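Local atomic coordinates of sarcoplasmic calcium-binding proteins II, V, VI, and VII (Branchiostoma lanceolatum, PDB entry 2SAS), a protein that binds calcium ions through EF-hand motifs and seems more abundant in fast-contracting muscle, although its precise role there is not established. Residues D19-H22 against D28-F31; E59-D64 against C103-P108; R68-K73 against W79-A84; K88-C93 against L168-A173; G113-G118 against L124-N129. All coordinates share one frame; numbering follows the deposited sequence.

Contact 1: residues D19-H22 against D28-F31; sequences DMNH and DNDF. With CA (calcium ion), chain B.
Asp-30 grasps the calcium ion with both carboxylate oxygens, although it is one carbon shorter than the glutamate usual at this last position of the binding loop; OD1 and OD2 of Asp-30 each lie 2.4 Å from the ion. Facing it are two monodentate ligands from the start of the loop, OD1 of Asp-19 at 2.2 Å from the calcium and OD1 of Asn-21 at 2.4 Å. The carboxylates of Asp-19 and Asp-30 are turned almost perpendicular, with planes 89° apart. Asp-30 OD1 has a second task: it accepts a nearly straight hydrogen bond (169°) from the backbone N of Asn-21, 3.2 Å away and approaching close to the C-O axis. In Asn-21 the amide carbon CG sits between the backbone N and the carbonyl carbon (chi1 62°), which brings the side-chain oxygen OD1 round to the metal. Asp-30 OD2 also takes a hydrogen bond from Gln-27 N, and Asp-19 OD2 one from Gly-24 N. Beside the site, Met-20 CG rests 3.4 Å from the carbonyl O of Asp-30. With Asp-23 and the carbonyl of Ser-25 completing the shell, this is the calcium loop of an EF-hand.

Contact 2: residues E59-D64 against C103-P108; sequences EDEWRD and CQNRIP
A buried salt bridge joins helix 48-69, the incoming helix of the second EF-hand, to the first turns of helix 103-114, the incoming helix of the third. Glu-61 supplies the acid and reaches across between two consecutive residues, Asn-105 and Arg-106. Its OE1 accepts from both: Arg-106 NH2 at 2.8 Å, on the syn lone pair but with the guanidinium tilted away from the bond, and Asn-105 ND2 at 3.0 Å, on the anti side and from out of the carboxylate plane, in a fairly straight bond (164°). Glu-61 OE2 adds a weak, bent bond from Arg-106 NE. The two ionic groups are not coplanar; guanidinium and carboxylate planes are 38° apart. Glu-61 reaches them with CG opposite its own N (chi1 -160°) and the chain extended beyond, whereas Arg-106 bends back at chi2 and chi3. Arg-106 NH1 is tied in turn to the carbonyl of Phe-17, and Phe-31 and Trp-102 pack on Glu-61. A glutamine in place of Glu-61 would probably leave the buried Arg-106 charge without its mate and loosen the hold on Asn-105. The contact is an interhelical salt bridge, its carboxylate shared by two neighbouring donors, between the second and third EF-hands.

Contact 3: residues R68-K73 against W79-A84; sequences RADINK and WEEYLA. With CA (calcium ion), chain C.
The calcium site of the second EF-hand is closed here by Glu-81, reaching from the start of helix 79-91 to the loop that leaves helix 48-69. Its OE1 binds the calcium ion at 2.3 Å; OE2 stands back at 3.1 Å from the metal and instead accepts a hydrogen bond from Ile-71 N, 2.9 Å away, met on the syn side but 33° out of the carboxylate plane. Besides the ion, OE1 takes a hydrogen bond from Ser-78 N, so each oxygen of the carboxylate has a backbone donor. Asp-70 OD1 binds the same ion, its carboxylate running alongside that of Glu-81 with the planes 74° apart. Asn-72 OD1 is a longer ligand, at 2.8 Å from the calcium. In this helix-loop-helix, Asp-70 and Glu-81 hold the first and last ligand positions of the loop, and Asp-74, the carbonyl of Val-76 and a water at 2.3 Å from the calcium fill the rest. The glutamate chain is extended beyond CG (chi2 171°), which carries its carboxylate from the helix to the ion. Nearer the backbone, Glu-81 CB is pressed against the carbonyl O of Ala-69 at 2.9 Å. On another side of helix 79-91, Trp-79 NE1 hydrogen-bonds to the carbonyl of Ala-139 of the second subunit.

Contact 4: residues K88-C93 against L168-A173; sequences KTIATC and LLTSPA
Ile-90, in the last turn of helix 79-91, carries most of this contact with the end of helix 158-170. Its branch CG1-CD1 is fully extended (chi2 179°), which carries the terminal methyl CD1 over the backbone of the facing helix, 3.2 Å from the carbonyl O of Leu-169 and 4.0 Å from Thr-170 CA. Lower on the same branch, Ile-90 CG1 meets the methyl CG2 of Thr-170 at 3.8 Å, the two side chains passing one another antiparallel. Beyond the helix end, Cys-93 brings its SG to within 3.9 Å of the same methyl, so Thr-170 CG2 touches both residues. The threonine can offer its methyl because its hydroxyl is turned back to its own helix, where OG1 hydrogen-bonds to the carbonyl of Tyr-166. Gln-6 and Leu-2 pack on Ile-90 as well, bringing the N-terminal part of the chain to this junction. An alanine at Ile-90 is likely to open a gap over the Leu-169 carbonyl and deprive the Thr-170 methyl of a partner. No hydrogen bond crosses between the two segments, so their association rests on van der Waals contact of aliphatic carbons with a methyl, a sulfur and a backbone carbonyl, and does not depend on a directional bond.

Contact 5: residues G113-G118 against L124-N129; sequences GMDVSG and LEEFQN. With CA (calcium ion), chain D.
Glu-126 and Asp-115 share one calcium ion, their carboxylates running alongside one another toward it with planes 64° apart. Glu-126 chelates with both oxygens, OE1 at 2.2 Å and OE2 at 2.5 Å from the calcium, whereas Asp-115 gives OD1 alone, at 2.2 Å. Ser-117 OG is the fourth ligand atom from these two segments, 2.4 Å from the metal; Asp-119 and the carbonyl of Ile-121 complete the site. The 2.9 Å between Ser-117 OG and Glu-126 OE2 therefore reflects two oxygens drawn to a shared ion.

A second shell fixes these groups. The backbone N of Ser-117 donates to Glu-126 OE2 at 2.9 Å in a moderately bent bond (141°), so this oxygen is gripped by both the metal and the loop. Asp-123 N bonds to Glu-126 OE1, which leaves each oxygen of that carboxylate with a backbone donor besides the calcium. The ligand oxygen of Asp-115 takes a weak bond from Gly-118 N, and its other oxygen a bond from Gly-120 N. The extended chain of Glu-126 (chi2 -176°) carries the carboxylate from the helix to the ion. At its base, Glu-126 CB passes 3.6 Å from the carbonyl O of Met-114.

Farther from the ion, Met-114 CE touches the edge of the Phe-127 ring at CD1, 4.4 Å away, joining the end of helix 103-114 to helix 124-130. Phe-127 also packs on Val-141, Val-144 and Ile-148 of helix 141-149, while Val-122 and Phe-156 border both Met-114 and Phe-127, so the outgoing helix 124-130 lies against the fourth EF-hand.

In the fold
From the N terminus, contact 1 closes the first calcium loop, between helices 4-18 and 28-42. Helix 48-69 then opens contact 2 and, a little farther on, contact 3, which closes the second calcium loop and is nested inside the longer loop of contact 2. Contact 4 opens at the end of helix 79-91 before contact 2 closes on helix 103-114, so these two cross. Contact 5, the third calcium loop, begins on that same helix and is nested within contact 4, which closes at the end of helix 158-170. Contacts 1, 3 and 5 are thus local, whereas the crossing contacts 2 and 4 tie the second EF-hand to the third and fourth.

Contact 1: residues D19-H22 against D28-F31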
# COMPACT_ATOMS: atom_id res chain seq x y z
N ASP A 19 -0.79 13.55 -0.52
CA ASP A 19 -1.99 13.57 0.33
C ASP A 19 -1.63 12.98 1.69
O ASP A 19 -2.05 11.87 2.07
CB ASP A 19 -3.19 12.93 -0.38
CG ASP A 19 -4.47 13.04 0.43
OD1 ASP A 19 -4.63 14.06 1.15
OD2 ASP A 19 -5.33 12.13 0.42
N MET A 20 -0.85 13.76 2.43
CA MET A 20 -0.37 13.35 3.78
C MET A 20 -1.50 13.06 4.76
O MET A 20 -1.40 12.07 5.48
CB MET A 20 0.57 14.39 4.35
CG MET A 20 1.67 14.69 3.40
SD MET A 20 2.78 13.23 3.37
CE MET A 20 2.14 12.34 1.95
N ASN A 21 -2.54 13.89 4.73
CA ASN A 21 -3.67 13.72 5.63
C ASN A 21 -4.74 12.78 5.10
O ASN A 21 -5.81 12.75 5.73
CB ASN A 21 -4.29 15.06 6.03
CG ASN A 21 -4.84 15.84 4.85
OD1 ASN A 21 -5.33 15.23 3.89
ND2 ASN A 21 -4.81 17.18 4.95
N HIS A 22 -4.53 12.14 3.97
CA HIS A 22 -5.51 11.17 3.46
C HIS A 22 -6.92 11.57 3.21
O HIS A 22 -7.85 10.76 3.49
CB HIS A 22 -5.43 9.91 4.45
CG HIS A 22 -4.02 9.37 4.27
ND1 HIS A 22 -3.02 9.32 5.22
CD2 HIS A 22 -3.48 8.96 3.08
CE1 HIS A 22 -1.93 8.91 4.62
NE2 HIS A 22 -2.16 8.66 3.33
N ASP A 28 -2.90 22.94 0.92
CA ASP A 28 -1.80 23.42 1.76
C ASP A 28 -1.68 22.58 3.03
O ASP A 28 -0.56 22.27 3.44
CB ASP A 28 -1.88 24.91 2.13
CG ASP A 28 -0.87 25.39 3.15
OD1 ASP A 28 0.34 25.54 2.90
OD2 ASP A 28 -1.29 25.64 4.32
N ASN A 29 -2.76 22.18 3.66
CA ASN A 29 -2.65 21.42 4.89
C ASN A 29 -1.83 20.14 4.73
O ASN A 29 -1.29 19.66 5.77
CB ASN A 29 -3.98 21.23 5.59
CG ASN A 29 -4.93 20.24 4.94
OD1 ASN A 29 -4.85 19.98 3.74
ND2 ASN A 29 -5.83 19.67 5.75
N ASP A 30 -1.79 19.58 3.57
CA ASP A 30 -1.02 18.35 3.28
C ASP A 30 0.48 18.74 3.43
O ASP A 30 1.20 17.99 4.09
CB ASP A 30 -1.32 17.83 1.88
CG ASP A 30 -2.68 17.17 1.83
OD1 ASP A 30 -2.95 16.32 2.69
OD2 ASP A 30 -3.47 17.57 0.95
N PHE A 31 0.82 19.85 2.85
CA PHE A 31 2.17 20.43 2.91
C PHE A 31 2.54 20.82 4.34
O PHE A 31 3.71 20.68 4.77
CB PHE A 31 2.30 21.57 1.88
CG PHE A 31 2.22 21.08 0.46
CD1 PHE A 31 1.01 20.73 -0.12
CD2 PHE A 31 3.40 20.86 -0.27
CE1 PHE A 31 0.93 20.20 -1.40
CE2 PHE A 31 3.36 20.34 -1.57
CZ PHE A 31 2.11 20.03 -2.12
CA CA B . -5.17 16.12 1.70

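Contact 2: residues E59-D64 against C103-P108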
# COMPACT_ATOMS: atom_id res chain seq x y z
N GLU A 59 6.08 25.85 0.10
CA GLU A 59 5.11 26.89 -0.30
C GLU A 59 5.15 27.07 -1.82
O GLU A 59 4.14 27.08 -2.52
CB GLU A 59 5.50 28.22 0.38
CG GLU A 59 5.07 28.16 1.85
CD GLU A 59 5.34 29.36 2.67
OE1 GLU A 59 6.19 30.12 2.20
OE2 GLU A 59 4.78 29.56 3.71
N ASP A 60 6.35 27.21 -2.26
CA ASP A 60 6.80 27.36 -3.64
C ASP A 60 6.41 26.10 -4.41
O ASP A 60 6.05 26.12 -5.59
CB ASP A 60 8.30 27.61 -3.49
CG ASP A 60 9.02 28.50 -4.44
OD1 ASP A 60 8.73 28.45 -5.66
OD2 ASP A 60 9.92 29.26 -3.92
N GLU A 61 6.46 24.94 -3.77
CA GLU A 61 6.04 23.71 -4.43
C GLU A 61 4.51 23.74 -4.59
O GLU A 61 3.99 23.62 -5.77
CB GLU A 61 6.48 22.47 -3.70
CG GLU A 61 6.53 21.18 -4.49
CD GLU A 61 6.51 19.90 -3.72
OE1 GLU A 61 7.23 19.92 -2.70
OE2 GLU A 61 5.83 18.95 -4.08
N TRP A 62 3.77 23.94 -3.55
CA TRP A 62 2.31 24.00 -3.56
C TRP A 62 1.80 24.99 -4.63
O TRP A 62 0.86 24.74 -5.39
CB TRP A 62 1.76 24.39 -2.19
CG TRP A 62 0.31 24.69 -2.11
CD1 TRP A 62 -0.32 25.80 -1.57
CD2 TRP A 62 -0.74 23.84 -2.63
NE1 TRP A 62 -1.68 25.66 -1.67
CE2 TRP A 62 -1.96 24.48 -2.33
CE3 TRP A 62 -0.74 22.61 -3.26
CZ2 TRP A 62 -3.18 23.88 -2.65
CZ3 TRP A 62 -1.92 22.02 -3.59
CH2 TRP A 62 -3.14 22.66 -3.30
N ARG A 63 2.45 26.14 -4.64
CA ARG A 63 2.16 27.22 -5.58
C ARG A 63 2.26 26.72 -7.00
O ARG A 63 1.36 26.96 -7.82
CB ARG A 63 3.08 28.41 -5.35
CG ARG A 63 2.92 29.62 -6.23
CD ARG A 63 2.86 30.88 -5.41
NE ARG A 63 2.33 30.63 -4.06
CZ ARG A 63 3.10 30.76 -2.98
NH1 ARG A 63 4.39 31.08 -3.12
NH2 ARG A 63 2.61 30.58 -1.75
N ASP A 64 3.33 26.02 -7.33
CA ASP A 64 3.50 25.52 -8.71
C ASP A 64 2.50 24.40 -8.98
O ASP A 64 2.08 24.31 -10.15
CB ASP A 64 4.92 25.05 -8.95
CG ASP A 64 5.21 24.66 -10.39
OD1 ASP A 64 5.00 23.47 -10.70
OD2 ASP A 64 5.67 25.49 -11.17
N CYS A 103 7.76 19.16 -9.24
CA CYS A 103 8.42 17.85 -9.17
C CYS A 103 9.89 17.96 -8.75
O CYS A 103 10.39 17.09 -8.04
CB CYS A 103 8.36 17.15 -10.53
SG CYS A 103 6.94 16.05 -10.64
N GLN A 104 10.51 19.00 -9.24
CA GLN A 104 11.91 19.37 -8.96
C GLN A 104 12.07 19.62 -7.47
O GLN A 104 13.20 19.64 -6.97
CB GLN A 104 12.35 20.58 -9.77
CG GLN A 104 11.96 20.57 -11.25
CD GLN A 104 12.48 19.34 -11.98
OE1 GLN A 104 13.54 18.80 -11.63
NE2 GLN A 104 11.74 18.88 -12.99
N ASN A 105 10.98 19.82 -6.73
CA ASN A 105 11.13 19.99 -5.27
C ASN A 105 10.69 18.71 -4.55
O ASN A 105 11.12 18.46 -3.41
CB ASN A 105 10.44 21.20 -4.66
CG ASN A 105 10.84 21.35 -3.18
OD1 ASN A 105 11.90 21.93 -2.93
ND2 ASN A 105 10.02 20.89 -2.23
N ARG A 106 9.80 17.98 -5.19
CA ARG A 106 9.26 16.72 -4.62
C ARG A 106 10.40 15.69 -4.67
O ARG A 106 10.60 15.04 -3.61
CB ARG A 106 7.97 16.29 -5.24
CG ARG A 106 7.18 15.06 -4.83
CD ARG A 106 6.19 15.35 -3.72
NE ARG A 106 6.72 16.50 -2.99
CZ ARG A 106 6.71 16.62 -1.66
NH1 ARG A 106 6.02 15.75 -0.94
NH2 ARG A 106 7.33 17.64 -1.08
N ILE A 107 11.11 15.57 -5.79
CA ILE A 107 12.23 14.63 -5.93
C ILE A 107 13.27 14.71 -4.82
O ILE A 107 13.42 13.68 -4.13
CB ILE A 107 12.83 14.55 -7.36
CG1 ILE A 107 11.84 13.87 -8.35
CG2 ILE A 107 14.22 13.86 -7.43
CD1 ILE A 107 11.99 14.56 -9.78
N PRO A 108 13.93 15.82 -4.58
CA PRO A 108 14.95 15.96 -3.51
C PRO A 108 14.41 15.76 -2.12
O PRO A 108 15.07 15.16 -1.23
CB PRO A 108 15.50 17.37 -3.68
CG PRO A 108 14.37 18.12 -4.34
CD PRO A 108 13.83 17.09 -5.37

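Contact 3: residues R68-K73 against W79-A84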
# COMPACT_ATOMS: atom_id res chain seq x y z
N ARG A 68 -1.09 24.80 -11.71
CA ARG A 68 -1.06 23.93 -12.88
C ARG A 68 -2.21 22.92 -12.93
O ARG A 68 -2.59 22.47 -14.04
CB ARG A 68 0.16 23.04 -12.91
CG ARG A 68 1.49 23.56 -13.34
CD ARG A 68 2.51 22.45 -13.21
NE ARG A 68 3.82 23.01 -12.90
CZ ARG A 68 4.55 23.57 -13.87
NH1 ARG A 68 4.08 23.52 -15.12
NH2 ARG A 68 5.74 24.13 -13.65
N ALA A 69 -2.65 22.53 -11.77
CA ALA A 69 -3.67 21.48 -11.69
C ALA A 69 -4.99 21.96 -11.16
O ALA A 69 -5.96 21.27 -11.45
CB ALA A 69 -3.12 20.30 -10.85
N ASP A 70 -5.00 23.08 -10.46
CA ASP A 70 -6.29 23.55 -9.94
C ASP A 70 -7.05 24.32 -11.05
O ASP A 70 -7.00 25.56 -11.10
CB ASP A 70 -6.09 24.39 -8.71
CG ASP A 70 -7.37 24.63 -7.93
OD1 ASP A 70 -8.31 23.79 -7.94
OD2 ASP A 70 -7.30 25.69 -7.29
N ILE A 71 -7.78 23.54 -11.81
CA ILE A 71 -8.54 24.10 -12.92
C ILE A 71 -9.65 25.06 -12.52
O ILE A 71 -9.71 26.11 -13.20
CB ILE A 71 -8.99 22.97 -13.89
CG1 ILE A 71 -7.74 22.25 -14.49
CG2 ILE A 71 -9.87 23.58 -15.02
CD1 ILE A 71 -6.69 23.22 -15.15
N ASN A 72 -10.46 24.81 -11.50
CA ASN A 72 -11.54 25.68 -11.06
C ASN A 72 -11.18 26.64 -9.92
O ASN A 72 -12.12 27.06 -9.21
CB ASN A 72 -12.79 24.93 -10.55
CG ASN A 72 -12.41 24.21 -9.29
OD1 ASN A 72 -11.20 23.99 -9.18
ND2 ASN A 72 -13.26 23.76 -8.40
N LYS A 73 -9.94 26.95 -9.71
CA LYS A 73 -9.47 27.86 -8.70
C LYS A 73 -9.99 27.85 -7.29
O LYS A 73 -10.07 28.97 -6.72
CB LYS A 73 -9.66 29.30 -9.27
CG LYS A 73 -8.31 29.76 -9.89
CD LYS A 73 -8.00 28.86 -11.08
CE LYS A 73 -8.67 29.41 -12.32
NZ LYS A 73 -7.64 30.19 -13.09
N TRP A 79 -7.99 14.53 -7.11
CA TRP A 79 -7.44 13.37 -7.81
C TRP A 79 -7.60 13.55 -9.32
O TRP A 79 -6.64 13.40 -10.08
CB TRP A 79 -8.15 12.08 -7.39
CG TRP A 79 -7.89 10.97 -8.36
CD1 TRP A 79 -8.82 10.22 -9.01
CD2 TRP A 79 -6.61 10.46 -8.76
NE1 TRP A 79 -8.20 9.25 -9.77
CE2 TRP A 79 -6.85 9.38 -9.63
CE3 TRP A 79 -5.29 10.78 -8.41
CZ2 TRP A 79 -5.84 8.59 -10.19
CZ3 TRP A 79 -4.27 10.00 -8.96
CH2 TRP A 79 -4.53 8.95 -9.84
N GLU A 80 -8.83 13.82 -9.72
CA GLU A 80 -9.18 14.10 -11.13
C GLU A 80 -8.34 15.21 -11.70
O GLU A 80 -7.79 15.06 -12.82
CB GLU A 80 -10.67 14.47 -11.28
CG GLU A 80 -11.62 13.44 -10.60
CD GLU A 80 -11.73 13.65 -9.10
OE1 GLU A 80 -11.45 14.71 -8.57
OE2 GLU A 80 -12.12 12.65 -8.47
N GLU A 81 -8.16 16.34 -11.03
CA GLU A 81 -7.30 17.39 -11.61
C GLU A 81 -5.84 16.95 -11.64
O GLU A 81 -5.11 17.28 -12.60
CB GLU A 81 -7.40 18.75 -10.97
CG GLU A 81 -8.84 19.13 -10.53
CD GLU A 81 -8.89 20.38 -9.72
OE1 GLU A 81 -8.75 20.40 -8.50
OE2 GLU A 81 -9.04 21.37 -10.43
N TYR A 82 -5.42 16.22 -10.63
CA TYR A 82 -4.07 15.67 -10.54
C TYR A 82 -3.87 14.64 -11.66
O TYR A 82 -2.74 14.59 -12.24
CB TYR A 82 -3.77 15.07 -9.14
CG TYR A 82 -2.37 14.58 -8.87
CD1 TYR A 82 -1.28 15.42 -8.60
CD2 TYR A 82 -2.10 13.22 -8.98
CE1 TYR A 82 0.02 14.91 -8.41
CE2 TYR A 82 -0.85 12.69 -8.76
CZ TYR A 82 0.23 13.54 -8.47
OH TYR A 82 1.48 12.97 -8.25
N LEU A 83 -4.91 13.88 -11.97
CA LEU A 83 -4.81 12.86 -13.08
C LEU A 83 -4.61 13.65 -14.38
O LEU A 83 -3.65 13.47 -15.14
CB LEU A 83 -6.04 12.00 -13.05
CG LEU A 83 -5.97 10.52 -13.28
CD1 LEU A 83 -7.33 9.97 -13.72
CD2 LEU A 83 -4.93 10.10 -14.32
N ALA A 84 -5.52 14.59 -14.61
CA ALA A 84 -5.49 15.51 -15.76
C ALA A 84 -4.14 16.12 -15.94
O ALA A 84 -3.66 16.19 -17.08
CB ALA A 84 -6.55 16.60 -15.59
CA CA C . -9.57 22.36 -7.57
O HOH W 1 -11.22 20.93 -6.88

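Contact 4: residues K88-C93 against L168-A173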
# COMPACT_ATOMS: atom_id res chain seq x y z
N LYS A 88 -1.59 15.29 -19.22
CA LYS A 88 -1.02 16.40 -20.05
C LYS A 88 0.48 16.22 -20.13
O LYS A 88 1.00 16.05 -21.23
CB LYS A 88 -1.54 17.71 -19.53
CG LYS A 88 -1.00 19.06 -19.79
CD LYS A 88 -1.12 20.02 -18.60
CE LYS A 88 -0.38 19.75 -17.33
NZ LYS A 88 1.02 20.32 -17.26
N THR A 89 1.27 16.17 -19.07
CA THR A 89 2.72 15.99 -19.17
C THR A 89 3.20 14.66 -19.72
O THR A 89 4.30 14.62 -20.30
CB THR A 89 3.40 16.25 -17.76
OG1 THR A 89 2.80 15.25 -16.94
CG2 THR A 89 3.13 17.64 -17.24
N ILE A 90 2.48 13.57 -19.50
CA ILE A 90 3.02 12.29 -20.06
C ILE A 90 2.95 12.45 -21.57
O ILE A 90 3.83 12.09 -22.35
CB ILE A 90 2.25 11.05 -19.49
CG1 ILE A 90 2.71 10.73 -18.06
CG2 ILE A 90 2.43 9.81 -20.40
CD1 ILE A 90 2.01 9.53 -17.36
N ALA A 91 1.84 13.07 -21.98
CA ALA A 91 1.59 13.28 -23.41
C ALA A 91 2.80 13.84 -24.13
O ALA A 91 2.99 13.46 -25.31
CB ALA A 91 0.32 14.11 -23.56
N THR A 92 3.61 14.65 -23.49
CA THR A 92 4.79 15.27 -24.08
C THR A 92 6.04 15.46 -23.25
O THR A 92 6.55 16.61 -23.41
CB THR A 92 4.38 16.78 -24.52
OG1 THR A 92 4.14 17.38 -23.22
CG2 THR A 92 3.20 16.83 -25.48
N CYS A 93 6.57 14.60 -22.44
CA CYS A 93 7.83 14.84 -21.67
C CYS A 93 8.86 13.75 -21.98
O CYS A 93 8.43 12.61 -22.28
CB CYS A 93 7.45 14.87 -20.19
SG CYS A 93 6.73 13.28 -19.64
N LEU A 168 8.54 5.96 -12.63
CA LEU A 168 7.38 5.66 -11.79
C LEU A 168 6.18 6.49 -12.31
O LEU A 168 5.05 6.05 -12.34
CB LEU A 168 7.69 6.13 -10.34
CG LEU A 168 6.91 5.60 -9.18
CD1 LEU A 168 6.46 6.73 -8.23
CD2 LEU A 168 5.67 4.82 -9.58
N LEU A 169 6.49 7.74 -12.64
CA LEU A 169 5.50 8.69 -13.11
C LEU A 169 5.11 8.44 -14.58
O LEU A 169 3.92 8.63 -14.92
CB LEU A 169 5.98 10.11 -12.82
CG LEU A 169 5.50 10.88 -11.61
CD1 LEU A 169 3.98 10.85 -11.44
CD2 LEU A 169 6.12 10.25 -10.35
N THR A 170 6.04 8.07 -15.43
CA THR A 170 5.69 7.94 -16.85
C THR A 170 5.65 6.68 -17.62
O THR A 170 4.82 6.63 -18.60
CB THR A 170 6.57 9.03 -17.62
OG1 THR A 170 7.93 8.56 -17.50
CG2 THR A 170 6.39 10.43 -17.00
N SER A 171 6.33 5.60 -17.25
CA SER A 171 6.33 4.40 -18.08
C SER A 171 4.98 3.74 -18.19
O SER A 171 4.26 3.63 -17.21
CB SER A 171 7.32 3.34 -17.58
OG SER A 171 8.54 4.00 -17.27
N PRO A 172 4.75 3.27 -19.41
CA PRO A 172 3.50 2.56 -19.70
C PRO A 172 3.70 1.10 -19.37
O PRO A 172 2.77 0.32 -19.61
CB PRO A 172 3.30 2.90 -21.18
CG PRO A 172 4.66 2.90 -21.75
CD PRO A 172 5.56 3.44 -20.62
N ALA A 173 4.83 0.70 -18.81
CA ALA A 173 5.18 -0.66 -18.46
C ALA A 173 6.09 -0.81 -17.25
O ALA A 173 6.98 0.02 -17.11
CB ALA A 173 5.95 -1.31 -19.66

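Contact 5: residues G113-G118 against L124-N129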
# COMPACT_ATOMS: atom_id res chain seq x y z
N GLY A 113 14.51 12.21 2.55
CA GLY A 113 13.77 11.60 3.66
C GLY A 113 14.07 10.12 3.69
O GLY A 113 13.74 9.42 4.66
N MET A 114 14.68 9.65 2.60
CA MET A 114 15.00 8.19 2.50
C MET A 114 16.43 8.04 3.05
O MET A 114 16.69 7.19 3.91
CB MET A 114 14.83 7.70 1.10
CG MET A 114 13.43 7.44 0.70
SD MET A 114 13.36 7.32 -1.12
CE MET A 114 13.97 5.64 -1.31
N ASP A 115 17.28 8.92 2.58
CA ASP A 115 18.68 8.93 3.02
C ASP A 115 18.74 9.41 4.46
O ASP A 115 19.31 10.48 4.73
CB ASP A 115 19.48 9.77 2.02
CG ASP A 115 20.91 10.06 2.33
OD1 ASP A 115 21.60 9.37 3.10
OD2 ASP A 115 21.42 11.04 1.71
N VAL A 116 18.22 8.66 5.42
CA VAL A 116 18.28 9.05 6.83
C VAL A 116 19.69 9.44 7.33
O VAL A 116 19.82 10.25 8.30
CB VAL A 116 17.65 7.92 7.66
CG1 VAL A 116 18.08 7.98 9.13
CG2 VAL A 116 16.14 7.89 7.52
N SER A 117 20.75 8.92 6.70
CA SER A 117 22.11 9.22 7.16
C SER A 117 22.80 10.42 6.57
O SER A 117 23.92 10.72 7.10
CB SER A 117 23.04 8.02 6.95
OG SER A 117 23.35 7.92 5.57
N GLY A 118 22.33 11.06 5.52
CA GLY A 118 23.01 12.23 5.00
C GLY A 118 24.18 12.06 4.09
O GLY A 118 24.74 13.11 3.67
N LEU A 124 20.85 -0.07 1.73
CA LEU A 124 19.87 -1.14 1.93
C LEU A 124 19.05 -0.99 3.20
O LEU A 124 17.84 -1.23 3.19
CB LEU A 124 20.65 -2.47 1.90
CG LEU A 124 20.15 -3.74 1.29
CD1 LEU A 124 20.70 -4.94 2.13
CD2 LEU A 124 18.64 -3.82 1.33
N GLU A 125 19.65 -0.65 4.32
CA GLU A 125 18.91 -0.51 5.58
C GLU A 125 17.96 0.68 5.47
O GLU A 125 16.81 0.58 5.94
CB GLU A 125 19.77 -0.46 6.79
CG GLU A 125 19.56 0.51 7.96
CD GLU A 125 20.61 1.60 8.01
OE1 GLU A 125 21.77 1.13 7.94
OE2 GLU A 125 20.35 2.79 8.06
N GLU A 126 18.45 1.74 4.83
CA GLU A 126 17.60 2.95 4.63
C GLU A 126 16.43 2.58 3.74
O GLU A 126 15.26 2.88 4.06
CB GLU A 126 18.42 4.08 3.99
CG GLU A 126 19.61 4.47 4.90
CD GLU A 126 20.46 5.58 4.53
OE1 GLU A 126 20.75 5.69 3.32
OE2 GLU A 126 20.89 6.44 5.30
N PHE A 127 16.74 1.82 2.68
CA PHE A 127 15.70 1.39 1.74
C PHE A 127 14.68 0.56 2.51
O PHE A 127 13.46 0.77 2.36
CB PHE A 127 16.30 0.74 0.48
CG PHE A 127 15.20 0.32 -0.46
CD1 PHE A 127 14.55 1.32 -1.21
CD2 PHE A 127 14.78 -1.01 -0.54
CE1 PHE A 127 13.47 1.03 -2.04
CE2 PHE A 127 13.73 -1.34 -1.39
CZ PHE A 127 13.07 -0.31 -2.13
N GLN A 128 15.15 -0.42 3.25
CA GLN A 128 14.30 -1.33 4.07
C GLN A 128 13.34 -0.54 4.99
O GLN A 128 12.22 -0.93 5.30
CB GLN A 128 15.22 -2.19 4.90
CG GLN A 128 14.85 -3.41 5.70
CD GLN A 128 16.15 -4.23 5.78
OE1 GLN A 128 16.38 -5.14 5.01
NE2 GLN A 128 17.03 -3.75 6.67
N ASN A 129 13.82 0.56 5.54
CA ASN A 129 13.09 1.47 6.40
C ASN A 129 12.08 2.24 5.53
O ASN A 129 11.01 2.66 5.99
CB ASN A 129 14.05 2.43 7.11
CG ASN A 129 14.67 1.82 8.36
OD1 ASN A 129 13.95 1.53 9.33
ND2 ASN A 129 15.98 1.67 8.36
CA CA D . 22.28 7.29 3.47